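Local coordinates for uncharacterized lipoprotein GfcB (Escherichia coli K12, PDB 2IN5) that is of unknown function but, as a membrane lipoprotein homologous to group 4 capsule protein B, probably takes part in capsule polysaccharide production or export, at residues Leu87-Ser92 and Arg111-Ser116; Ile103-Arg108 and Thr129-Gly134; Val149-Val154 and Gln162-Phe167; Arg177-Met182 and Met192-Pro197. One frame throughout, in Å; residues are numbered along the deposited sequence.

Contact 1 (Leu87-Ser92 and Arg111-Ser116); sequences LEVTNS and RDILWS
V89 and I113 face each other as a non-hydrogen-bonded pair in an antiparallel strand pairing that is interrupted one step earlier by a classic beta bulge, where L87 and E88 both stand opposite L114. The tight side is the face carrying V89 and I113. There the two side chains lie side by side, V89 CG2 4.1 Å from I113 CG2, and the other V89 methyl, CG1, rests 4.0 Å from CG of R111. The far end of R111 turns away from this pairing and finds S128, while L77 and L126 cover V89 and I113 respectively. The opposite face is looser: E88 is exposed, and it meets L114 through CB atoms 4.1 Å apart. At the bulge L114 O takes the amide of E88 at 3.1 Å, on a lone pair in the carbonyl plane; the distance to the L87 amide is suspiciously short. Past the strand end, a side chain takes over from the backbone. T90 N still donates to D112 O, but D112 N turns to the threonine hydroxyl, which a chi1 of 67° tucks between the backbone N and carbonyl carbon of T90. That bond, D112 N to T90 OG1, is 2.9 Å long and nearly straight at 166°.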
# COMPACT_ATOMS: atom_id res chain seq x y z
N LEU A 87 -14.94 5.14 5.46
CA LEU A 87 -14.28 4.02 6.10
C LEU A 87 -14.44 2.69 5.40
O LEU A 87 -13.57 1.83 5.46
CB LEU A 87 -14.75 3.88 7.56
CG LEU A 87 -14.44 5.06 8.48
CD1 LEU A 87 -14.91 4.74 9.90
CD2 LEU A 87 -12.94 5.35 8.46
N GLU A 88 -15.57 2.50 4.73
CA GLU A 88 -15.77 1.24 4.05
C GLU A 88 -16.88 1.33 3.05
O GLU A 88 -17.78 2.15 3.17
CB GLU A 88 -16.10 0.11 5.04
CG GLU A 88 -16.10 -1.26 4.36
CD GLU A 88 -16.70 -2.42 5.18
OE1 GLU A 88 -16.41 -3.58 4.82
OE2 GLU A 88 -17.46 -2.20 6.16
N VAL A 89 -16.78 0.48 2.04
CA VAL A 89 -17.80 0.36 1.02
C VAL A 89 -17.87 -1.15 0.82
O VAL A 89 -16.84 -1.80 0.64
CB VAL A 89 -17.40 1.03 -0.31
CG1 VAL A 89 -18.55 0.87 -1.31
CG2 VAL A 89 -17.11 2.51 -0.09
N THR A 90 -19.06 -1.71 0.90
CA THR A 90 -19.21 -3.14 0.71
C THR A 90 -19.60 -3.47 -0.72
O THR A 90 -19.90 -2.57 -1.51
CB THR A 90 -20.30 -3.74 1.64
OG1 THR A 90 -21.58 -3.25 1.24
CG2 THR A 90 -20.05 -3.37 3.09
N ASN A 91 -19.58 -4.77 -1.03
CA ASN A 91 -19.99 -5.27 -2.34
C ASN A 91 -19.42 -4.38 -3.46
O ASN A 91 -20.10 -4.07 -4.44
CB ASN A 91 -21.52 -5.31 -2.39
CG ASN A 91 -22.07 -6.06 -3.59
OD1 ASN A 91 -21.59 -7.14 -3.95
ND2 ASN A 91 -23.11 -5.50 -4.20
N SER A 92 -18.16 -3.99 -3.30
CA SER A 92 -17.50 -3.12 -4.28
C SER A 92 -17.09 -3.89 -5.53
O SER A 92 -16.77 -3.30 -6.56
CB SER A 92 -16.27 -2.46 -3.65
OG SER A 92 -15.32 -3.42 -3.26
N ARG A 111 -25.01 -1.47 -2.16
CA ARG A 111 -23.91 -1.62 -1.21
C ARG A 111 -24.15 -0.75 0.01
O ARG A 111 -25.07 0.08 0.03
CB ARG A 111 -22.58 -1.24 -1.87
CG ARG A 111 -22.39 0.25 -2.16
CD ARG A 111 -23.42 0.76 -3.14
NE ARG A 111 -23.02 2.05 -3.69
CZ ARG A 111 -23.67 2.68 -4.67
NH1 ARG A 111 -24.75 2.14 -5.22
NH2 ARG A 111 -23.23 3.84 -5.11
N ASP A 112 -23.35 -0.96 1.04
CA ASP A 112 -23.47 -0.15 2.23
C ASP A 112 -22.16 0.63 2.37
O ASP A 112 -21.12 0.18 1.89
CB ASP A 112 -23.69 -1.03 3.48
CG ASP A 112 -24.98 -1.84 3.42
OD1 ASP A 112 -26.07 -1.25 3.25
OD2 ASP A 112 -24.90 -3.09 3.55
N ILE A 113 -22.21 1.80 2.99
CA ILE A 113 -20.99 2.58 3.19
C ILE A 113 -20.91 2.95 4.67
O ILE A 113 -21.92 3.01 5.37
CB ILE A 113 -20.95 3.91 2.34
CG1 ILE A 113 -22.16 4.79 2.65
CG2 ILE A 113 -20.95 3.59 0.84
CD1 ILE A 113 -22.09 6.12 1.96
N LEU A 114 -19.68 3.19 5.12
CA LEU A 114 -19.42 3.56 6.50
C LEU A 114 -18.49 4.76 6.46
O LEU A 114 -17.39 4.66 5.93
CB LEU A 114 -18.73 2.42 7.24
CG LEU A 114 -18.33 2.65 8.71
CD1 LEU A 114 -19.55 2.95 9.55
CD2 LEU A 114 -17.60 1.43 9.21
N TRP A 115 -18.90 5.88 7.02
CA TRP A 115 -18.03 7.05 7.00
C TRP A 115 -18.10 7.83 8.32
O TRP A 115 -19.08 7.74 9.05
CB TRP A 115 -18.41 7.93 5.81
CG TRP A 115 -19.60 8.81 6.02
CD1 TRP A 115 -19.59 10.13 6.35
CD2 TRP A 115 -20.99 8.43 5.91
NE1 TRP A 115 -20.88 10.61 6.45
CE2 TRP A 115 -21.75 9.59 6.19
CE3 TRP A 115 -21.65 7.24 5.61
CZ2 TRP A 115 -23.14 9.59 6.17
CZ3 TRP A 115 -23.03 7.23 5.59
CH2 TRP A 115 -23.77 8.40 5.87
N SER A 116 -17.05 8.57 8.64
CA SER A 116 -17.05 9.35 9.87
C SER A 116 -17.41 10.80 9.57
O SER A 116 -17.01 11.36 8.56
CB SER A 116 -15.69 9.28 10.57
OG SER A 116 -14.67 9.91 9.83

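Contact 2 (Ile103-Arg108 and Thr129-Gly134); sequences IKDGSR and TFSFAG
The F130 ring receives I103 obliquely: I103 CD1 lies 3.9 Å from F130 CE1, and CG2 of the same isoleucine sits at CD1 of the ring. P96 and L97 pack on the phenylalanine too, and E152 reaches it from the next strand. The second ring, F132, leads away from the loop; its own chain curls back so that G134 N lies 3.5 Å above the ring plane, over the centre, and W150 meets it edge-to-face. Alongside strand 129-134 the loop makes a type II beta turn, K104 to S107. G106 holds the turn at phi 109°, where a CB would jam against the carbonyl oxygen of D105. S107 OG closes the turn by donating to K104 O at 2.8 Å. With CG anti to the D105 backbone N (chi1 -165°), the aspartate side chain reaches the strand, and its OD1 takes F132 N at 2.7 Å, almost straight (173°) and nearly head-on to the C-O bond. Next to it G106 N donates to F130 O, and F130 N to S107 O. The loop then becomes a strand: R108 and T129 form a non-hydrogen-bonded antiparallel pair, their side chains running alongside each other with R108 CD 3.4 Å from T129 CG2.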
# COMPACT_ATOMS: atom_id res chain seq x y z
N ILE A 103 -20.77 -1.22 -19.33
CA ILE A 103 -21.91 -0.76 -18.57
C ILE A 103 -23.09 -0.57 -19.50
O ILE A 103 -23.00 0.15 -20.49
CB ILE A 103 -21.62 0.58 -17.88
CG1 ILE A 103 -20.45 0.42 -16.91
CG2 ILE A 103 -22.87 1.10 -17.19
CD1 ILE A 103 -20.10 1.69 -16.18
N LYS A 104 -24.21 -1.23 -19.19
CA LYS A 104 -25.41 -1.10 -20.00
C LYS A 104 -26.33 -0.09 -19.32
O LYS A 104 -26.36 0.01 -18.10
CB LYS A 104 -26.15 -2.44 -20.12
CG LYS A 104 -25.49 -3.47 -21.03
CD LYS A 104 -26.40 -4.69 -21.21
CE LYS A 104 -25.87 -5.65 -22.27
NZ LYS A 104 -24.49 -6.12 -21.96
N ASP A 105 -27.06 0.67 -20.13
CA ASP A 105 -27.98 1.67 -19.61
C ASP A 105 -28.98 0.95 -18.71
O ASP A 105 -29.69 0.05 -19.14
CB ASP A 105 -28.71 2.36 -20.77
CG ASP A 105 -29.41 3.63 -20.35
OD1 ASP A 105 -28.81 4.42 -19.59
OD2 ASP A 105 -30.55 3.87 -20.80
N GLY A 106 -29.01 1.35 -17.44
CA GLY A 106 -29.91 0.72 -16.49
C GLY A 106 -29.21 -0.15 -15.47
O GLY A 106 -29.87 -0.83 -14.68
N SER A 107 -27.87 -0.14 -15.47
CA SER A 107 -27.08 -0.92 -14.53
C SER A 107 -27.40 -0.52 -13.10
O SER A 107 -27.59 0.66 -12.80
CB SER A 107 -25.58 -0.74 -14.78
OG SER A 107 -25.17 -1.38 -15.97
N ARG A 108 -27.45 -1.49 -12.20
CA ARG A 108 -27.77 -1.20 -10.82
C ARG A 108 -26.68 -1.73 -9.90
O ARG A 108 -25.86 -2.55 -10.31
CB ARG A 108 -29.15 -1.79 -10.46
CG ARG A 108 -30.26 -1.39 -11.45
CD ARG A 108 -31.65 -1.29 -10.81
NE ARG A 108 -32.07 -2.51 -10.12
CZ ARG A 108 -33.26 -2.67 -9.53
NH1 ARG A 108 -34.16 -1.70 -9.54
NH2 ARG A 108 -33.54 -3.82 -8.91
N THR A 129 -28.63 3.38 -9.99
CA THR A 129 -28.79 2.90 -11.35
C THR A 129 -28.04 3.84 -12.28
O THR A 129 -28.09 5.07 -12.13
CB THR A 129 -30.29 2.86 -11.76
OG1 THR A 129 -30.80 4.20 -11.86
CG2 THR A 129 -31.10 2.09 -10.74
N PHE A 130 -27.31 3.27 -13.23
CA PHE A 130 -26.54 4.08 -14.17
C PHE A 130 -27.39 4.50 -15.36
O PHE A 130 -28.14 3.69 -15.91
CB PHE A 130 -25.32 3.31 -14.65
CG PHE A 130 -24.16 3.33 -13.69
CD1 PHE A 130 -22.88 3.56 -14.14
CD2 PHE A 130 -24.36 3.11 -12.33
CE1 PHE A 130 -21.80 3.58 -13.27
CE2 PHE A 130 -23.29 3.12 -11.44
CZ PHE A 130 -22.00 3.36 -11.92
N SER A 131 -27.28 5.76 -15.75
CA SER A 131 -28.05 6.27 -16.88
C SER A 131 -27.09 6.96 -17.86
O SER A 131 -26.38 7.91 -17.49
CB SER A 131 -29.13 7.23 -16.36
OG SER A 131 -30.12 7.52 -17.34
N PHE A 132 -27.06 6.47 -19.10
CA PHE A 132 -26.19 7.02 -20.14
C PHE A 132 -26.66 8.43 -20.49
O PHE A 132 -27.78 8.63 -20.96
CB PHE A 132 -26.20 6.14 -21.39
CG PHE A 132 -25.21 6.56 -22.44
CD1 PHE A 132 -23.84 6.54 -22.18
CD2 PHE A 132 -25.65 7.04 -23.68
CE1 PHE A 132 -22.92 6.99 -23.13
CE2 PHE A 132 -24.73 7.49 -24.63
CZ PHE A 132 -23.37 7.46 -24.36
N ALA A 133 -25.79 9.40 -20.23
CA ALA A 133 -26.09 10.80 -20.47
C ALA A 133 -25.54 11.29 -21.80
O ALA A 133 -25.72 12.45 -22.17
CB ALA A 133 -25.55 11.64 -19.32
N GLY A 134 -24.85 10.40 -22.51
CA GLY A 134 -24.31 10.78 -23.80
C GLY A 134 -22.81 10.92 -23.94
O GLY A 134 -22.02 10.50 -23.09

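Contact 3 (Val149-Val154 and Gln162-Phe167)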
# COMPACT_ATOMS: atom_id res chain seq x y z
N VAL A 149 -20.60 9.69 -20.96
CA VAL A 149 -21.02 10.29 -19.70
C VAL A 149 -22.07 9.42 -19.02
O VAL A 149 -23.16 9.22 -19.55
CB VAL A 149 -21.61 11.70 -19.92
CG1 VAL A 149 -22.03 12.29 -18.59
CG2 VAL A 149 -20.59 12.59 -20.61
N TRP A 150 -21.73 8.90 -17.85
CA TRP A 150 -22.66 8.07 -17.10
C TRP A 150 -23.16 8.79 -15.86
O TRP A 150 -22.37 9.28 -15.06
CB TRP A 150 -21.98 6.77 -16.70
CG TRP A 150 -21.84 5.79 -17.80
CD1 TRP A 150 -20.70 5.46 -18.48
CD2 TRP A 150 -22.87 4.95 -18.32
NE1 TRP A 150 -20.95 4.46 -19.39
CE2 TRP A 150 -22.28 4.13 -19.31
CE3 TRP A 150 -24.23 4.82 -18.05
CZ2 TRP A 150 -23.01 3.19 -20.03
CZ3 TRP A 150 -24.96 3.88 -18.76
CH2 TRP A 150 -24.35 3.07 -19.74
N GLN A 151 -24.48 8.85 -15.71
CA GLN A 151 -25.11 9.49 -14.57
C GLN A 151 -25.67 8.42 -13.63
O GLN A 151 -26.61 7.71 -13.98
CB GLN A 151 -26.27 10.37 -15.03
CG GLN A 151 -25.83 11.50 -15.91
CD GLN A 151 -25.51 12.74 -15.12
OE1 GLN A 151 -24.99 12.66 -14.00
NE2 GLN A 151 -25.79 13.91 -15.70
N GLU A 152 -25.09 8.32 -12.43
CA GLU A 152 -25.53 7.35 -11.44
C GLU A 152 -26.53 7.96 -10.46
O GLU A 152 -26.19 8.83 -9.65
CB GLU A 152 -24.32 6.81 -10.66
CG GLU A 152 -24.67 5.91 -9.48
CD GLU A 152 -23.44 5.44 -8.71
OE1 GLU A 152 -22.65 6.31 -8.26
OE2 GLU A 152 -23.25 4.21 -8.54
N GLU A 153 -27.78 7.51 -10.55
CA GLU A 153 -28.83 7.99 -9.66
C GLU A 153 -28.78 7.14 -8.39
O GLU A 153 -29.09 5.94 -8.42
CB GLU A 153 -30.21 7.87 -10.33
CG GLU A 153 -30.36 8.71 -11.61
CD GLU A 153 -30.02 10.19 -11.38
OE1 GLU A 153 -30.60 10.80 -10.45
OE2 GLU A 153 -29.18 10.74 -12.14
N VAL A 154 -28.38 7.74 -7.28
CA VAL A 154 -28.28 7.00 -6.04
C VAL A 154 -29.36 7.38 -5.04
O VAL A 154 -29.78 8.54 -4.95
CB VAL A 154 -26.89 7.20 -5.36
CG1 VAL A 154 -26.71 6.20 -4.24
CG2 VAL A 154 -25.77 7.07 -6.38
N GLN A 162 -31.47 11.05 -1.81
CA GLN A 162 -31.11 10.73 -3.18
C GLN A 162 -30.32 11.86 -3.83
O GLN A 162 -30.67 13.03 -3.72
CB GLN A 162 -32.34 10.40 -4.03
CG GLN A 162 -33.36 11.50 -4.15
CD GLN A 162 -34.47 11.16 -5.14
OE1 GLN A 162 -35.58 11.71 -5.08
NE2 GLN A 162 -34.17 10.25 -6.07
N TRP A 163 -29.25 11.48 -4.51
CA TRP A 163 -28.39 12.42 -5.20
C TRP A 163 -27.89 11.75 -6.47
O TRP A 163 -28.16 10.57 -6.72
CB TRP A 163 -27.22 12.80 -4.31
CG TRP A 163 -26.28 11.68 -4.00
CD1 TRP A 163 -25.05 11.46 -4.56
CD2 TRP A 163 -26.47 10.65 -3.02
NE1 TRP A 163 -24.46 10.36 -3.98
CE2 TRP A 163 -25.30 9.84 -3.03
CE3 TRP A 163 -27.50 10.32 -2.13
CZ2 TRP A 163 -25.14 8.74 -2.18
CZ3 TRP A 163 -27.34 9.22 -1.28
CH2 TRP A 163 -26.17 8.45 -1.32
N GLN A 164 -27.16 12.51 -7.28
CA GLN A 164 -26.62 12.01 -8.54
C GLN A 164 -25.11 12.15 -8.62
O GLN A 164 -24.57 13.19 -8.28
CB GLN A 164 -27.26 12.76 -9.72
CG GLN A 164 -26.53 12.60 -11.05
CD GLN A 164 -27.06 13.54 -12.13
OE1 GLN A 164 -28.01 13.22 -12.84
NE2 GLN A 164 -26.45 14.73 -12.22
N ASN A 165 -24.43 11.08 -9.04
CA ASN A 165 -22.98 11.11 -9.23
C ASN A 165 -22.79 11.06 -10.73
O ASN A 165 -23.66 10.57 -11.45
CB ASN A 165 -22.29 9.88 -8.63
CG ASN A 165 -22.47 9.76 -7.13
OD1 ASN A 165 -22.29 10.72 -6.38
ND2 ASN A 165 -22.83 8.56 -6.68
N THR A 166 -21.66 11.55 -11.21
CA THR A 166 -21.38 11.54 -12.64
C THR A 166 -19.98 11.00 -12.88
O THR A 166 -19.05 11.32 -12.14
CB THR A 166 -21.51 12.96 -13.23
OG1 THR A 166 -22.79 13.51 -12.89
CG2 THR A 166 -21.39 12.92 -14.75
N PHE A 167 -19.84 10.16 -13.90
CA PHE A 167 -18.56 9.56 -14.23
C PHE A 167 -18.27 9.70 -15.72
O PHE A 167 -19.05 9.25 -16.56
CB PHE A 167 -18.56 8.07 -13.85
CG PHE A 167 -18.81 7.81 -12.40
CD1 PHE A 167 -17.77 7.89 -11.47
CD2 PHE A 167 -20.10 7.54 -11.94
CE1 PHE A 167 -18.01 7.70 -10.11
CE2 PHE A 167 -20.34 7.35 -10.58
CZ PHE A 167 -19.30 7.43 -9.66
O HOH W 1 -31.20 10.74 -7.81
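E152 and N165 lie side by side, and N165 ND2 donates to E152 OE1 at 2.8 Å. The bond lies close to the amide plane but meets OE1 on the anti side, tilted well out of the carboxylate plane, with the two planes 65° apart. The same OE1 touches the edge of the F167 ring, 3.4 Å from CE2. Two residues on, on the same face, V154 lies over W163, its CG1 4.0 Å from the centroid of the indole six-membered ring and above its face, while CG2 reaches N165 ND2 at 3.3 Å. On the other face of the strands a bend at chi2 (-90°) turns Q151 toward T166, whose hydroxyl donates to Q151 OE1 at 2.6 Å from above the amide plane. An alanine in place of Q151 would probably leave the T166 hydroxyl without this acceptor and free to turn. A water bridges E153 OE1, at 2.7 Å, and more weakly W163 O.

Further out, R75 makes a salt bridge to E152 OE1 and S128 bonds to OE2, so the buried carboxylate is held from several directions; the arginine would be expected to stabilise its negative charge. Underneath, W150-F167, E152-N165 and V154-W163 each exchange two backbone hydrogen bonds, alternating with non-hydrogen-bonded pairs: the regular ladder of an antiparallel beta hairpin.

Contact 4 (Arg177-Met182 and Met192-Pro197)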
# COMPACT_ATOMS: atom_id res chain seq x y z
N ARG A 177 -11.97 9.34 -16.40
CA ARG A 177 -11.04 10.46 -16.42
C ARG A 177 -11.49 11.59 -15.52
O ARG A 177 -10.73 12.51 -15.22
CB ARG A 177 -10.86 10.99 -17.85
CG ARG A 177 -10.16 10.04 -18.80
CD ARG A 177 -8.81 9.58 -18.28
NE ARG A 177 -7.84 10.67 -18.11
CZ ARG A 177 -7.23 11.31 -19.10
NH1 ARG A 177 -7.49 10.99 -20.36
NH2 ARG A 177 -6.36 12.27 -18.82
N GLN A 178 -12.74 11.53 -15.10
CA GLN A 178 -13.29 12.55 -14.21
C GLN A 178 -14.49 11.95 -13.50
O GLN A 178 -15.21 11.14 -14.08
CB GLN A 178 -13.72 13.79 -15.00
CG GLN A 178 -14.31 14.87 -14.11
CD GLN A 178 -14.56 16.18 -14.83
OE1 GLN A 178 -15.66 16.43 -15.32
NE2 GLN A 178 -13.53 17.02 -14.90
N SER A 179 -14.70 12.33 -12.26
CA SER A 179 -15.83 11.79 -11.51
C SER A 179 -16.34 12.79 -10.48
O SER A 179 -15.57 13.59 -9.96
CB SER A 179 -15.41 10.51 -10.80
OG SER A 179 -14.44 10.78 -9.81
N ARG A 180 -17.64 12.75 -10.23
CA ARG A 180 -18.25 13.61 -9.22
C ARG A 180 -19.10 12.68 -8.37
O ARG A 180 -20.01 12.03 -8.89
CB ARG A 180 -19.14 14.69 -9.83
CG ARG A 180 -18.46 15.56 -10.89
CD ARG A 180 -18.83 17.03 -10.72
NE ARG A 180 -20.25 17.21 -10.45
CZ ARG A 180 -21.23 17.05 -11.34
NH1 ARG A 180 -20.95 16.69 -12.59
NH2 ARG A 180 -22.50 17.23 -10.97
N GLN A 181 -18.82 12.62 -7.07
CA GLN A 181 -19.58 11.76 -6.16
C GLN A 181 -19.55 12.27 -4.73
O GLN A 181 -18.82 13.18 -4.40
CB GLN A 181 -19.01 10.33 -6.20
CG GLN A 181 -17.60 10.21 -5.66
CD GLN A 181 -16.90 8.96 -6.17
OE1 GLN A 181 -17.34 7.83 -5.93
NE2 GLN A 181 -15.80 9.16 -6.87
N MSE A 182 -20.36 11.66 -3.87
CA MSE A 182 -20.42 12.03 -2.46
C MSE A 182 -19.48 11.15 -1.68
O MSE A 182 -19.20 10.01 -2.07
CB MSE A 182 -21.84 11.85 -1.92
CG MSE A 182 -22.85 12.77 -2.56
SE MSE A 182 -22.50 14.62 -2.16
CE MSE A 182 -24.27 15.33 -2.45
N MSE A 192 -12.93 14.50 -8.81
CA MSE A 192 -11.62 13.99 -9.17
C MSE A 192 -11.39 14.03 -10.67
O MSE A 192 -12.25 13.63 -11.45
CB MSE A 192 -11.45 12.56 -8.67
CG MSE A 192 -11.63 12.42 -7.17
SE MSE A 192 -11.18 10.66 -6.55
CE MSE A 192 -12.90 9.84 -6.88
N THR A 193 -10.22 14.52 -11.07
CA THR A 193 -9.85 14.59 -12.48
C THR A 193 -8.52 13.86 -12.63
O THR A 193 -7.52 14.24 -12.02
CB THR A 193 -9.71 16.06 -12.96
OG1 THR A 193 -10.98 16.73 -12.83
CG2 THR A 193 -9.30 16.12 -14.42
N PHE A 194 -8.52 12.80 -13.42
CA PHE A 194 -7.32 12.00 -13.63
C PHE A 194 -6.57 12.50 -14.84
O PHE A 194 -7.02 12.35 -15.96
CB PHE A 194 -7.72 10.54 -13.76
CG PHE A 194 -8.58 10.07 -12.65
CD1 PHE A 194 -9.93 10.41 -12.61
CD2 PHE A 194 -8.04 9.38 -11.58
CE1 PHE A 194 -10.72 10.06 -11.52
CE2 PHE A 194 -8.82 9.02 -10.48
CZ PHE A 194 -10.16 9.37 -10.45
N LEU A 195 -5.41 13.09 -14.57
CA LEU A 195 -4.57 13.70 -15.59
C LEU A 195 -3.83 12.81 -16.56
O LEU A 195 -3.79 13.09 -17.75
CB LEU A 195 -3.56 14.64 -14.94
CG LEU A 195 -4.05 15.88 -14.18
CD1 LEU A 195 -5.03 16.69 -15.02
CD2 LEU A 195 -4.71 15.44 -12.90
N LYS A 196 -3.22 11.74 -16.06
CA LYS A 196 -2.47 10.88 -16.96
C LYS A 196 -3.39 9.91 -17.67
O LYS A 196 -4.05 9.08 -17.05
CB LYS A 196 -1.39 10.14 -16.19
CG LYS A 196 -0.59 9.21 -17.03
CD LYS A 196 0.60 8.71 -16.26
CE LYS A 196 1.27 7.64 -17.04
NZ LYS A 196 1.41 8.14 -18.43
N PRO A 197 -3.46 10.02 -19.01
CA PRO A 197 -4.29 9.17 -19.87
C PRO A 197 -3.68 7.80 -20.10
O PRO A 197 -2.47 7.68 -20.27
CB PRO A 197 -4.37 9.99 -21.15
CG PRO A 197 -3.00 10.58 -21.23
CD PRO A 197 -2.77 11.05 -19.80
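Three bends in a row, chi1 -67°, chi2 -55° and chi3 -63°, fold the R177 side chain across to the partner chain, so that the guanidinium comes up against F194 O and P197. This is the open end of a beta hairpin, strands 176-182 and 189-194, and the arginine extends the pairing where the second strand gives way to a loop. F194 O is gripped side-on by two nitrogens, R177 NE at 2.8 Å and NH2 at 2.9 Å; both bonds lie close to the guanidinium plane, and NH2 uses a lone pair in the carbonyl plane. One face of the same group is covered by P197, with CA 3.6 Å above the plane and CB 3.4 Å from R177 NH1. A leucine in place of R177 would probably leave F194 O without both donors and the P197 ring without the flat group it covers. F194 N in turn donates to R177 O, and the rim of the F194 ring abuts that peptide, CD1 3.4 Å from R177 O.

Deeper in the hairpin S179 and M192 exchange two backbone hydrogen bonds. The selenomethionine methyl of M192 lies beside polar side chains: CE is 3.4 Å from S179 OG, and Q181, an amide pinned by G74 and L76, is also close by. M192 also packs on L69 and T71. On the opposite face Q178 runs extended beside T193, where Q178 NE2 makes a weak hydrogen bond of 3.3 Å to T193 OG1.

Overall arrangement
Going along the chain, contact 1 closes the loop from 93 to 110 by laying 87-92 against 111-116. Residues 103-108 lie inside that loop and pair forward with 129-134, so contacts 1 and 2 cross, and strands 108-117 and 120-140, neighbours in the antiparallel order, carry their second segments. Contacts 3 and 4 follow in series, each closing a hairpin. Contact 3 sits beside contact 2, with S131 and G134 bonded through the backbone to Q151 and V149. On its other side T166 O meets R180 N of contact 4. Between contacts 1 and 3, R111 and E152 form a long, weak ion pair, while contacts 1 and 4 do not touch.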